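Local coordinates for iron-chelator utilization protein (Thermobifida fusca TM51, PDB 4YHB), which binds FAD and, as a siderophore-interacting protein of the fuscachelin gene cluster, probably reduces iron-loaded siderophores to release their iron, at residues A[15-20]-A[67-72]; A[33-38]-A[103-108]; A[55-60]-A[84-89]. All blocks are in the same frame, centred on the assembly; numbering follows the deposited sequence.

Interaction 1: residues A[15-20]-A[67-72]; sequences LKSRLL and VLPVVE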
loop_
_atom_site.group_PDB
_atom_site.type_symbol
_atom_site.label_atom_id
_atom_site.label_comp_id
_atom_site.label_asym_id
_atom_site.label_seq_id
_atom_site.Cartn_x
_atom_site.Cartn_y
_atom_site.Cartn_z
ATOM N N LEU A 15 -6.124 7.246 17.652
ATOM C CA LEU A 15 -5.838 8.217 16.603
ATOM C C LEU A 15 -5.060 9.397 17.163
ATOM O O LEU A 15 -5.371 9.878 18.251
ATOM C CB LEU A 15 -7.157 8.698 15.980
ATOM C CG LEU A 15 -7.268 8.925 14.477
ATOM C CD1 LEU A 15 -6.703 7.739 13.714
ATOM C CD2 LEU A 15 -8.733 9.170 14.096
ATOM N N LYS A 16 -4.042 9.868 16.449
ATOM C CA LYS A 16 -3.412 11.135 16.826
ATOM C C LYS A 16 -2.837 11.825 15.598
ATOM O O LYS A 16 -2.393 11.176 14.644
ATOM C CB LYS A 16 -2.326 10.936 17.906
ATOM C CG LYS A 16 -1.606 12.245 18.278
ATOM C CD LYS A 16 -0.819 12.173 19.584
ATOM C CE LYS A 16 -0.403 13.574 20.060
ATOM N NZ LYS A 16 -0.094 14.514 18.930
ATOM N N SER A 17 -2.882 13.152 15.618
ATOM C CA SER A 17 -2.368 13.954 14.525
ATOM C C SER A 17 -0.870 14.102 14.712
ATOM O O SER A 17 -0.421 14.662 15.704
ATOM C CB SER A 17 -3.062 15.319 14.486
ATOM O OG SER A 17 -2.530 16.151 13.470
ATOM N N ARG A 18 -0.098 13.579 13.771
ATOM C CA ARG A 18 1.347 13.683 13.847
ATOM C C ARG A 18 1.874 14.566 12.731
ATOM O O ARG A 18 1.370 14.532 11.600
ATOM C CB ARG A 18 1.998 12.292 13.784
ATOM C CG ARG A 18 1.611 11.366 14.926
ATOM C CD ARG A 18 2.333 10.017 14.850
ATOM N NE ARG A 18 2.287 9.337 16.142
ATOM C CZ ARG A 18 1.253 8.612 16.565
ATOM N NH1 ARG A 18 0.184 8.472 15.792
ATOM N NH2 ARG A 18 1.280 8.036 17.761
ATOM N N LEU A 19 2.885 15.365 13.043
ATOM C CA LEU A 19 3.606 16.096 12.009
ATOM C C LEU A 19 4.998 15.499 11.879
ATOM O O LEU A 19 5.790 15.563 12.816
ATOM C CB LEU A 19 3.682 17.590 12.337
ATOM C CG LEU A 19 4.395 18.457 11.291
ATOM C CD1 LEU A 19 3.668 18.419 9.957
ATOM C CD2 LEU A 19 4.552 19.896 11.784
ATOM N N LEU A 20 5.296 14.901 10.725
ATOM C CA LEU A 20 6.583 14.241 10.551
ATOM C C LEU A 20 7.380 14.897 9.441
ATOM O O LEU A 20 6.830 15.573 8.581
ATOM C CB LEU A 20 6.398 12.752 10.254
ATOM C CG LEU A 20 5.696 11.921 11.322
ATOM C CD1 LEU A 20 5.696 10.469 10.904
ATOM C CD2 LEU A 20 6.400 12.086 12.684
ATOM N N VAL A 67 -2.933 22.181 5.302
ATOM C CA VAL A 67 -3.861 21.805 6.353
ATOM C C VAL A 67 -3.480 20.456 6.936
ATOM O O VAL A 67 -3.268 19.479 6.208
ATOM C CB VAL A 67 -5.304 21.744 5.847
ATOM C CG1 VAL A 67 -6.262 21.590 7.034
ATOM C CG2 VAL A 67 -5.638 22.995 5.065
ATOM N N LEU A 68 -3.386 20.414 8.254
ATOM C CA LEU A 68 -3.031 19.194 8.968
ATOM C C LEU A 68 -4.278 18.584 9.607
ATOM O O LEU A 68 -5.285 19.280 9.767
ATOM C CB LEU A 68 -1.963 19.510 10.021
ATOM C CG LEU A 68 -0.671 20.119 9.473
ATOM C CD1 LEU A 68 0.280 20.482 10.607
ATOM C CD2 LEU A 68 0.003 19.157 8.488
ATOM N N PRO A 69 -4.225 17.288 9.980
ATOM C CA PRO A 69 -5.396 16.678 10.620
ATOM C C PRO A 69 -5.743 17.332 11.954
ATOM O O PRO A 69 -4.837 17.661 12.717
ATOM C CB PRO A 69 -4.963 15.229 10.865
ATOM C CG PRO A 69 -3.729 15.014 10.061
ATOM C CD PRO A 69 -3.089 16.351 9.894
ATOM N N VAL A 70 -7.032 17.486 12.235
ATOM C CA VAL A 70 -7.483 17.890 13.564
ATOM C C VAL A 70 -8.126 16.691 14.243
ATOM O O VAL A 70 -9.119 16.176 13.755
ATOM C CB VAL A 70 -8.487 19.060 13.494
ATOM C CG1 VAL A 70 -9.188 19.262 14.844
ATOM C CG2 VAL A 70 -7.774 20.339 13.053
ATOM N N VAL A 71 -7.555 16.228 15.351
ATOM C CA VAL A 71 -8.065 15.023 15.992
ATOM C C VAL A 71 -8.563 15.358 17.398
ATOM O O VAL A 71 -7.841 15.961 18.183
ATOM C CB VAL A 71 -7.003 13.928 16.063
ATOM C CG1 VAL A 71 -7.466 12.782 16.946
ATOM C CG2 VAL A 71 -6.677 13.419 14.653
ATOM N N GLU A 72 -9.800 14.969 17.685
ATOM C CA GLU A 72 -10.431 15.224 18.976
ATOM C C GLU A 72 -11.287 14.034 19.366
ATOM O O GLU A 72 -12.076 13.560 18.555
ATOM C CB GLU A 72 -11.285 16.490 18.918
ATOM C CG GLU A 72 -10.490 17.778 18.744
ATOM C CD GLU A 72 -9.797 18.225 20.026
ATOM O OE1 GLU A 72 -10.125 17.689 21.111
ATOM O OE2 GLU A 72 -8.927 19.121 19.944
#
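Ser-17 reaches Pro-69 with its hydroxyl, and this is the one hydrogen bond between 15-20 and 67-72: OG gives its proton to Pro-69 O over 2.9 Å. Because OG is turned away from its own backbone N (chi1 177°), it lies on the side of the serine that faces the proline. The approach is bent rather than end-on, with a C=O...OG angle of 128° and the donor 34° from the carbonyl plane. The same oxygen rests against the proline ring, 3.6 Å from Pro-69 CD, so one small side chain has both a polar and an apolar footing on Pro-69.

Val-71 supplies the largest share of the buried surface by spreading its two branches along the backbone of 15-17. CG1 meets Leu-15, 3.8 Å from its O and 4.2 Å from its CB, while CG2 lies two residues on, 3.9 Å from Ser-17 N and close to Ser-17 CB. At the other end, Leu-19 CD1 settles over the fork of Leu-68, with Leu-68 CD2 at 4.0 Å. Leu-19 sets out past Leu-68, and CG anti to the backbone N carries the branch end to it.

The touching parts of the two segments run roughly antiparallel, yet no backbone hydrogen bond joins them. Leu-15, Pro-69 and Val-71 also all touch Leu-129 of strand 125-129, and Arg-18 and Leu-20 bond to that strand through their backbones. The arrangement is surface packing of a loop leading to the two-stranded hairpin 71-76 against the start of strand 17-29, at the outside of the antiparallel beta barrel of the FAD-binding domain.

Interaction 2: residues A[33-38]-A[103-108]; sequences VRVDLG and IDFVVH. With FAD (flavin-adenine dinucleotide), chain C.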
loop_
_atom_site.group_PDB
_atom_site.type_symbol
_atom_site.label_atom_id
_atom_site.label_comp_id
_atom_site.label_asym_id
_atom_site.label_seq_id
_atom_site.Cartn_x
_atom_site.Cartn_y
_atom_site.Cartn_z
ATOM N N VAL A 33 9.729 6.178 -5.135
ATOM C CA VAL A 33 10.635 6.813 -4.201
ATOM C C VAL A 33 10.280 6.375 -2.782
ATOM O O VAL A 33 9.106 6.340 -2.397
ATOM C CB VAL A 33 10.606 8.351 -4.343
ATOM C CG1 VAL A 33 9.233 8.923 -3.977
ATOM C CG2 VAL A 33 11.688 8.973 -3.490
ATOM N N ARG A 34 11.314 5.994 -2.034
ATOM C CA ARG A 34 11.169 5.473 -0.688
ATOM C C ARG A 34 11.604 6.568 0.259
ATOM O O ARG A 34 12.714 7.098 0.140
ATOM C CB ARG A 34 12.004 4.199 -0.512
ATOM C CG ARG A 34 12.006 3.627 0.889
ATOM C CD ARG A 34 12.538 2.204 0.907
ATOM N NE ARG A 34 11.636 1.302 0.195
ATOM C CZ ARG A 34 11.933 0.055 -0.148
ATOM N NH1 ARG A 34 13.125 -0.456 0.134
ATOM N NH2 ARG A 34 11.034 -0.677 -0.787
ATOM N N VAL A 35 10.705 6.929 1.174
ATOM C CA VAL A 35 10.890 8.085 2.034
ATOM C C VAL A 35 10.840 7.636 3.489
ATOM O O VAL A 35 9.917 6.908 3.873
ATOM C CB VAL A 35 9.794 9.144 1.755
ATOM C CG1 VAL A 35 9.890 10.318 2.727
ATOM C CG2 VAL A 35 9.860 9.617 0.300
ATOM N N ASP A 36 11.826 8.040 4.293
ATOM C CA ASP A 36 11.749 7.813 5.740
ATOM C C ASP A 36 11.301 9.095 6.437
ATOM O O ASP A 36 11.919 10.144 6.230
ATOM C CB ASP A 36 13.100 7.364 6.315
ATOM C CG ASP A 36 13.577 6.024 5.762
ATOM O OD1 ASP A 36 12.734 5.182 5.371
ATOM O OD2 ASP A 36 14.816 5.813 5.725
ATOM N N LEU A 37 10.241 9.002 7.252
ATOM C CA LEU A 37 9.691 10.138 7.998
ATOM C C LEU A 37 10.000 9.979 9.487
ATOM O O LEU A 37 9.859 8.888 10.032
ATOM C CB LEU A 37 8.173 10.247 7.798
ATOM C CG LEU A 37 7.681 10.421 6.351
ATOM C CD1 LEU A 37 6.182 10.143 6.252
ATOM C CD2 LEU A 37 7.973 11.842 5.920
ATOM N N GLY A 38 10.419 11.057 10.139
ATOM C CA GLY A 38 10.741 10.994 11.559
ATOM C C GLY A 38 10.301 12.241 12.292
ATOM O O GLY A 38 9.653 13.107 11.707
ATOM N N ILE A 103 7.728 5.074 3.831
ATOM C CA ILE A 103 6.632 5.069 2.872
ATOM C C ILE A 103 7.174 4.993 1.453
ATOM O O ILE A 103 8.063 5.774 1.081
ATOM C CB ILE A 103 5.770 6.341 2.963
ATOM C CG1 ILE A 103 5.388 6.663 4.412
ATOM C CG2 ILE A 103 4.554 6.238 2.007
ATOM C CD1 ILE A 103 4.197 5.952 4.925
ATOM N N ASP A 104 6.627 4.071 0.663
ATOM C CA ASP A 104 6.950 3.989 -0.761
ATOM C C ASP A 104 5.892 4.707 -1.606
ATOM O O ASP A 104 4.720 4.311 -1.603
ATOM C CB ASP A 104 7.046 2.516 -1.198
ATOM C CG ASP A 104 8.348 1.868 -0.791
ATOM O OD1 ASP A 104 9.162 2.547 -0.148
ATOM O OD2 ASP A 104 8.565 0.678 -1.119
ATOM N N PHE A 105 6.306 5.741 -2.338
ATOM C CA PHE A 105 5.399 6.527 -3.180
ATOM C C PHE A 105 5.554 6.172 -4.657
ATOM O O PHE A 105 6.676 6.184 -5.175
ATOM C CB PHE A 105 5.671 8.030 -3.074
ATOM C CG PHE A 105 5.401 8.634 -1.733
ATOM C CD1 PHE A 105 6.298 8.480 -0.695
ATOM C CD2 PHE A 105 4.282 9.439 -1.543
ATOM C CE1 PHE A 105 6.057 9.083 0.551
ATOM C CE2 PHE A 105 4.030 10.040 -0.308
ATOM C CZ PHE A 105 4.918 9.863 0.738
ATOM N N VAL A 106 4.444 5.933 -5.348
ATOM C CA VAL A 106 4.498 5.933 -6.809
ATOM C C VAL A 106 4.701 7.368 -7.267
ATOM O O VAL A 106 4.002 8.272 -6.815
ATOM C CB VAL A 106 3.228 5.381 -7.470
ATOM C CG1 VAL A 106 3.305 5.577 -9.018
ATOM C CG2 VAL A 106 3.036 3.918 -7.129
ATOM N N VAL A 107 5.667 7.584 -8.150
ATOM C CA VAL A 107 5.884 8.917 -8.695
ATOM C C VAL A 107 5.109 8.988 -9.996
ATOM O O VAL A 107 5.401 8.236 -10.916
ATOM C CB VAL A 107 7.389 9.199 -8.916
ATOM C CG1 VAL A 107 7.616 10.625 -9.401
ATOM C CG2 VAL A 107 8.168 8.922 -7.627
ATOM N N HIS A 108 4.084 9.836 -10.038
ATOM C CA HIS A 108 3.267 10.036 -11.234
ATOM C C HIS A 108 2.812 11.501 -11.257
ATOM O O HIS A 108 2.924 12.211 -10.250
ATOM C CB HIS A 108 2.056 9.083 -11.253
ATOM C CG HIS A 108 1.051 9.374 -10.176
ATOM N ND1 HIS A 108 -0.085 10.120 -10.398
ATOM C CD2 HIS A 108 1.037 9.051 -8.858
ATOM C CE1 HIS A 108 -0.766 10.235 -9.267
ATOM N NE2 HIS A 108 -0.106 9.598 -8.316
HETATM P PA FAD C . -5.258 11.641 -6.768
HETATM O O1A FAD C . -5.603 13.119 -6.536
HETATM O O2A FAD C . -5.979 10.704 -5.726
HETATM O O5B FAD C . -5.859 11.213 -8.200
HETATM C C5B FAD C . -5.726 12.046 -9.294
HETATM C C4B FAD C . -5.754 11.203 -10.584
HETATM O O4B FAD C . -4.616 10.396 -10.710
HETATM C C3B FAD C . -6.916 10.306 -10.658
HETATM O O3B FAD C . -7.333 10.317 -11.985
HETATM C C2B FAD C . -6.401 9.026 -10.303
HETATM O O2B FAD C . -7.050 7.936 -10.947
HETATM C C1B FAD C . -5.011 9.066 -10.782
HETATM N N9A FAD C . -4.064 8.268 -10.015
HETATM C C8A FAD C . -4.026 8.119 -8.674
HETATM N N7A FAD C . -2.995 7.323 -8.358
HETATM C C5A FAD C . -2.351 7.000 -9.504
HETATM C C6A FAD C . -1.234 6.220 -9.806
HETATM N N6A FAD C . -0.508 5.590 -8.760
HETATM N N1A FAD C . -0.847 6.082 -11.085
HETATM C C2A FAD C . -1.527 6.685 -12.083
HETATM N N3A FAD C . -2.601 7.439 -11.829
HETATM C C4A FAD C . -3.033 7.594 -10.558
HETATM N N1 FAD C . -0.001 4.447 -3.337
HETATM C C2 FAD C . 1.333 4.460 -3.314
HETATM O O2 FAD C . 1.951 5.016 -4.208
HETATM N N3 FAD C . 1.969 3.845 -2.269
HETATM C C4 FAD C . 1.288 3.235 -1.276
HETATM O O4 FAD C . 1.916 2.712 -0.366
HETATM C C4X FAD C . -0.107 3.197 -1.281
HETATM N N5 FAD C . -0.856 2.581 -0.295
HETATM C C5X FAD C . -2.208 2.605 -0.359
HETATM C C6 FAD C . -2.971 1.990 0.640
HETATM C C7 FAD C . -4.218 2.004 0.594
HETATM C C7M FAD C . -4.944 1.293 1.751
HETATM C C8 FAD C . -4.929 2.535 -0.274
HETATM C C8M FAD C . -6.431 2.510 -0.291
HETATM C C9 FAD C . -4.340 3.183 -1.327
HETATM C C9A FAD C . -2.828 3.307 -1.511
HETATM N N10 FAD C . -2.088 3.878 -2.448
HETATM C C10 FAD C . -0.740 3.843 -2.370
HETATM C "C1'" FAD C . -2.747 4.547 -3.591
HETATM C "C2'" FAD C . -2.889 6.025 -3.399
HETATM O "O2'" FAD C . -3.666 6.272 -2.296
HETATM C "C3'" FAD C . -3.531 6.623 -4.700
HETATM O "O3'" FAD C . -2.712 6.259 -5.766
HETATM C "C4'" FAD C . -3.837 8.096 -4.650
HETATM O "O4'" FAD C . -4.789 8.404 -5.577
HETATM C "C5'" FAD C . -2.617 8.984 -4.945
HETATM O "O5'" FAD C . -2.804 10.324 -4.560
HETATM P P FAD C . -2.674 11.407 -5.704
HETATM O O1P FAD C . -2.992 12.717 -4.949
HETATM O O2P FAD C . -1.310 11.093 -6.379
HETATM O O3P FAD C . -3.665 11.567 -6.925
#
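Arg-34 and Asp-104, a non-hydrogen-bonded pair of two antiparallel strands, lie side by side with their charged ends locked together. From CB to CD the arginine chain runs along Asp-104 OD1, with CG as near as 3.2 Å. A bend at chi3 (-66°) then turns the tip so that NE meets OD1 at 2.8 Å. Beyond CZ, NH2 reaches Asp-104 OD2, also at 2.8 Å. Both oxygens use their syn lone pairs, and the guanidinium and carboxylate planes are only 4° apart, so the grip is bidentate, side-on and flat.

Hydrogen-bonded pairs flank it: Val-33 with Phe-105 and Val-35 with Ile-103 each exchange two backbone bonds. On their face of the sheet Val-33 CG1 abuts Phe-105 CB, and Val-35 CG2 comes within 3.8 Å of Phe-105 CE1.

On the edge of 103-106 turned away from 33-38, the backbone meets FAD. Asp-104 O accepts from FAD N3 at 2.9 Å, and Val-106 N donates to FAD O2 at 2.9 Å, reading the pyrimidine end of the isoalloxazine. Farther on, His-108 lays one ring face over the adenine, with FAD C5A 3.6 Å above its plane.

Arg-92 adds a long, weak ion pair to Asp-104 OD2; with Arg-26 also near Arg-34, the carboxylate probably offsets gathered positive charge and should stay ionised. The chemistry thus implies a residue tied down by its carboxylate while its carbonyl helps fix the flavin.

Interaction 3: residues A[55-60]-A[84-89]; sequences KLWFPN and VIYRDY. With FAD (flavin-adenine dinucleotide), chain C.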
loop_
_atom_site.group_PDB
_atom_site.type_symbol
_atom_site.label_atom_id
_atom_site.label_comp_id
_atom_site.label_asym_id
_atom_site.label_seq_id
_atom_site.Cartn_x
_atom_site.Cartn_y
_atom_site.Cartn_z
ATOM N N LYS A 55 -3.013 8.023 6.546
ATOM C CA LYS A 55 -3.387 9.088 5.633
ATOM C C LYS A 55 -2.321 10.160 5.737
ATOM O O LYS A 55 -2.035 10.668 6.825
ATOM C CB LYS A 55 -4.778 9.661 5.957
ATOM C CG LYS A 55 -5.944 8.865 5.368
ATOM C CD LYS A 55 -7.272 9.230 6.045
ATOM C CE LYS A 55 -8.450 8.781 5.195
ATOM N NZ LYS A 55 -8.388 7.332 4.838
ATOM N N LEU A 56 -1.717 10.487 4.605
ATOM C CA LEU A 56 -0.748 11.568 4.545
ATOM C C LEU A 56 -1.427 12.852 4.116
ATOM O O LEU A 56 -2.184 12.875 3.138
ATOM C CB LEU A 56 0.395 11.224 3.569
ATOM C CG LEU A 56 1.221 10.004 3.978
ATOM C CD1 LEU A 56 2.377 9.776 2.993
ATOM C CD2 LEU A 56 1.749 10.137 5.411
ATOM N N TRP A 57 -1.117 13.929 4.825
ATOM C CA TRP A 57 -1.720 15.231 4.572
ATOM C C TRP A 57 -0.694 16.168 3.947
ATOM O O TRP A 57 0.323 16.499 4.563
ATOM C CB TRP A 57 -2.291 15.820 5.883
ATOM C CG TRP A 57 -3.480 15.046 6.406
ATOM C CD1 TRP A 57 -3.519 13.717 6.730
ATOM C CD2 TRP A 57 -4.798 15.559 6.672
ATOM N NE1 TRP A 57 -4.782 13.373 7.176
ATOM C CE2 TRP A 57 -5.580 14.481 7.145
ATOM C CE3 TRP A 57 -5.387 16.823 6.564
ATOM C CZ2 TRP A 57 -6.925 14.633 7.511
ATOM C CZ3 TRP A 57 -6.725 16.969 6.922
ATOM C CH2 TRP A 57 -7.473 15.876 7.387
ATOM N N PHE A 58 -0.974 16.583 2.714
ATOM C CA PHE A 58 -0.005 17.261 1.858
ATOM C C PHE A 58 -0.225 18.774 1.809
ATOM O O PHE A 58 -1.356 19.245 1.972
ATOM C CB PHE A 58 -0.081 16.704 0.417
ATOM C CG PHE A 58 0.347 15.259 0.279
ATOM C CD1 PHE A 58 1.672 14.938 0.018
ATOM C CD2 PHE A 58 -0.574 14.229 0.400
ATOM C CE1 PHE A 58 2.074 13.618 -0.122
ATOM C CE2 PHE A 58 -0.174 12.893 0.268
ATOM C CZ PHE A 58 1.146 12.595 0.011
ATOM N N PRO A 59 0.844 19.537 1.527
ATOM C CA PRO A 59 0.696 20.972 1.244
ATOM C C PRO A 59 0.037 21.200 -0.114
ATOM O O PRO A 59 0.115 20.325 -0.979
ATOM C CB PRO A 59 2.142 21.478 1.233
ATOM C CG PRO A 59 2.923 20.283 0.749
ATOM C CD PRO A 59 2.251 19.101 1.420
ATOM N N ASN A 60 -0.622 22.341 -0.290
ATOM C CA ASN A 60 -1.065 22.758 -1.613
ATOM C C ASN A 60 0.079 23.483 -2.302
ATOM O O ASN A 60 0.534 24.526 -1.826
ATOM C CB ASN A 60 -2.297 23.658 -1.532
ATOM C CG ASN A 60 -2.858 24.010 -2.902
ATOM O OD1 ASN A 60 -2.127 24.400 -3.813
ATOM N ND2 ASN A 60 -4.166 23.863 -3.052
ATOM N N VAL A 84 -7.908 20.707 2.310
ATOM C CA VAL A 84 -7.218 19.502 2.766
ATOM C C VAL A 84 -6.829 18.626 1.578
ATOM O O VAL A 84 -7.572 18.492 0.609
ATOM C CB VAL A 84 -8.067 18.665 3.749
ATOM C CG1 VAL A 84 -8.358 19.469 5.022
ATOM C CG2 VAL A 84 -9.358 18.207 3.093
ATOM N N ILE A 85 -5.645 18.041 1.664
ATOM C CA ILE A 85 -5.183 17.092 0.660
ATOM C C ILE A 85 -4.649 15.881 1.379
ATOM O O ILE A 85 -3.495 15.872 1.784
ATOM C CB ILE A 85 -4.074 17.672 -0.234
ATOM C CG1 ILE A 85 -4.524 18.994 -0.860
ATOM C CG2 ILE A 85 -3.685 16.645 -1.342
ATOM C CD1 ILE A 85 -3.425 19.736 -1.596
ATOM N N TYR A 86 -5.493 14.875 1.578
ATOM C CA TYR A 86 -5.039 13.684 2.270
ATOM C C TYR A 86 -5.215 12.481 1.351
ATOM O O TYR A 86 -6.126 12.457 0.519
ATOM C CB TYR A 86 -5.781 13.492 3.607
ATOM C CG TYR A 86 -7.276 13.292 3.484
ATOM C CD1 TYR A 86 -7.809 12.035 3.257
ATOM C CD2 TYR A 86 -8.155 14.367 3.600
ATOM C CE1 TYR A 86 -9.174 11.846 3.135
ATOM C CE2 TYR A 86 -9.527 14.187 3.471
ATOM C CZ TYR A 86 -10.026 12.924 3.238
ATOM O OH TYR A 86 -11.385 12.729 3.117
ATOM N N ARG A 87 -4.330 11.497 1.501
ATOM C CA ARG A 87 -4.306 10.309 0.644
ATOM C C ARG A 87 -3.789 9.126 1.449
ATOM O O ARG A 87 -2.954 9.304 2.340
ATOM C CB ARG A 87 -3.397 10.511 -0.585
ATOM C CG ARG A 87 -3.649 11.769 -1.421
ATOM C CD ARG A 87 -4.912 11.639 -2.227
ATOM N NE ARG A 87 -5.080 12.712 -3.206
ATOM C CZ ARG A 87 -5.889 13.757 -3.048
ATOM N NH1 ARG A 87 -6.595 13.893 -1.933
ATOM N NH2 ARG A 87 -5.997 14.664 -4.014
ATOM N N ASP A 88 -4.263 7.925 1.115
ATOM C CA ASP A 88 -3.835 6.689 1.774
ATOM C C ASP A 88 -2.491 6.207 1.242
ATOM O O ASP A 88 -2.328 6.071 0.028
ATOM C CB ASP A 88 -4.849 5.570 1.537
ATOM C CG ASP A 88 -6.064 5.680 2.416
ATOM O OD1 ASP A 88 -6.289 6.752 3.016
ATOM O OD2 ASP A 88 -6.815 4.688 2.490
ATOM N N TYR A 89 -1.560 5.909 2.143
ATOM C CA TYR A 89 -0.288 5.289 1.782
ATOM C C TYR A 89 0.047 4.200 2.796
ATOM O O TYR A 89 -0.233 4.323 3.994
ATOM C CB TYR A 89 0.856 6.330 1.714
ATOM C CG TYR A 89 0.819 7.170 0.458
ATOM C CD1 TYR A 89 0.128 8.371 0.430
ATOM C CD2 TYR A 89 1.443 6.734 -0.719
ATOM C CE1 TYR A 89 0.068 9.138 -0.716
ATOM C CE2 TYR A 89 1.388 7.497 -1.891
ATOM C CZ TYR A 89 0.691 8.701 -1.875
ATOM O OH TYR A 89 0.607 9.484 -2.999
HETATM P PA FAD C . -5.258 11.641 -6.768
HETATM O O1A FAD C . -5.603 13.119 -6.536
HETATM O O2A FAD C . -5.979 10.704 -5.726
HETATM O O5B FAD C . -5.859 11.213 -8.200
HETATM C C5B FAD C . -5.726 12.046 -9.294
HETATM C C4B FAD C . -5.754 11.203 -10.584
HETATM O O4B FAD C . -4.616 10.396 -10.710
HETATM C C3B FAD C . -6.916 10.306 -10.658
HETATM O O3B FAD C . -7.333 10.317 -11.985
HETATM C C2B FAD C . -6.401 9.026 -10.303
HETATM O O2B FAD C . -7.050 7.936 -10.947
HETATM C C1B FAD C . -5.011 9.066 -10.782
HETATM N N9A FAD C . -4.064 8.268 -10.015
HETATM C C8A FAD C . -4.026 8.119 -8.674
HETATM N N7A FAD C . -2.995 7.323 -8.358
HETATM C C5A FAD C . -2.351 7.000 -9.504
HETATM C C6A FAD C . -1.234 6.220 -9.806
HETATM N N6A FAD C . -0.508 5.590 -8.760
HETATM N N1A FAD C . -0.847 6.082 -11.085
HETATM C C2A FAD C . -1.527 6.685 -12.083
HETATM N N3A FAD C . -2.601 7.439 -11.829
HETATM C C4A FAD C . -3.033 7.594 -10.558
HETATM N N1 FAD C . -0.001 4.447 -3.337
HETATM C C2 FAD C . 1.333 4.460 -3.314
HETATM O O2 FAD C . 1.951 5.016 -4.208
HETATM N N3 FAD C . 1.969 3.845 -2.269
HETATM C C4 FAD C . 1.288 3.235 -1.276
HETATM O O4 FAD C . 1.916 2.712 -0.366
HETATM C C4X FAD C . -0.107 3.197 -1.281
HETATM N N5 FAD C . -0.856 2.581 -0.295
HETATM C C5X FAD C . -2.208 2.605 -0.359
HETATM C C6 FAD C . -2.971 1.990 0.640
HETATM C C7 FAD C . -4.218 2.004 0.594
HETATM C C7M FAD C . -4.944 1.293 1.751
HETATM C C8 FAD C . -4.929 2.535 -0.274
HETATM C C8M FAD C . -6.431 2.510 -0.291
HETATM C C9 FAD C . -4.340 3.183 -1.327
HETATM C C9A FAD C . -2.828 3.307 -1.511
HETATM N N10 FAD C . -2.088 3.878 -2.448
HETATM C C10 FAD C . -0.740 3.843 -2.370
HETATM C "C1'" FAD C . -2.747 4.547 -3.591
HETATM C "C2'" FAD C . -2.889 6.025 -3.399
HETATM O "O2'" FAD C . -3.666 6.272 -2.296
HETATM C "C3'" FAD C . -3.531 6.623 -4.700
HETATM O "O3'" FAD C . -2.712 6.259 -5.766
HETATM C "C4'" FAD C . -3.837 8.096 -4.650
HETATM O "O4'" FAD C . -4.789 8.404 -5.577
HETATM C "C5'" FAD C . -2.617 8.984 -4.945
HETATM O "O5'" FAD C . -2.804 10.324 -4.560
HETATM P P FAD C . -2.674 11.407 -5.704
HETATM O O1P FAD C . -2.992 12.717 -4.949
HETATM O O2P FAD C . -1.310 11.093 -6.379
HETATM O O3P FAD C . -3.665 11.567 -6.925
HETATM O O HOH W 1 -3.562 18.615 3.560
#
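Tyr-86 and Trp-57, a non-hydrogen-bonded antiparallel pair, lie side by side, and the contact between them is made by a methylene rather than by stacked rings. Tyr-86 CB sits over the five-membered ring of Trp-57, 3.6 Å from its centroid and 7° off the normal, a CH-pi contact. Its chi1 of 62° sends the phenol ring onward beside the indole: the planes differ by 29°, but they are slid apart and barely overlap. Val-84 CG1 touches the far end of the indole, 3.5 Å from Trp-57 CZ3.

On the same face Lys-55 runs alongside Tyr-86, its CE near the phenol, and bends at chi4 to bring NZ to Asp-88 OD1 at 2.8 Å. This salt bridge uses the syn lone pair of OD1.

Leu-56 and Arg-87 exchange two backbone bonds, and Phe-58 N donates to Ile-85 O. The opposite face carries Leu-56 and Arg-87, and Phe-58 and Tyr-89 pack with Leu-56. Leu-56 and Phe-58 each cross Tyr-89 at about a right angle, with Leu-56 CD1 3.7 Å from Tyr-89 CD1 and Phe-58 CZ 3.7 Å from Tyr-89 CE1. Arg-87 leads away to the FAD diphosphate, where NE donates to FAD O1P at 2.7 Å and NH2 to FAD O1A. Its third nitrogen, NH1, bonds to Tyr-86 O, which helps fix the guanidinium. Asp-88 O receives the ribityl FAD O2' at 2.7 Å.

Strand 125-129 bonds to the other edge of 53-57, Phe-105 of strand 100-106 packs on Leu-56 and Phe-58, and helix 112-118 closes over the end of the pair, Trp-116 meeting Phe-58 edge-to-face and Pro-112 touching Ile-85 and Arg-87.

In the fold
All three contacts involve strands of one antiparallel barrel, at different depths. Interaction 2 is buried and interaction 3 partly so, whereas interaction 1 lies at the surface. Interactions 2 and 3 are true strand pairings with backbone bonds and one salt bridge each; interaction 1 has a single side-chain bond and aliphatic packing. Strands 86-95 and 100-106 are sheet neighbours, so interactions 2 and 3 share an aromatic core in which Phe-105 meets Leu-56, Phe-58 and Tyr-89. Both hold FAD: interaction 2 mainly at the pyrimidine edge and adenine, interaction 3 mainly at the ribityl and diphosphate, with overlap at the pyrimidine and phosphate. Interaction 1 joins interaction 3 through Trp-57 on Pro-69, and interaction 2 through Leu-20 and Leu-37.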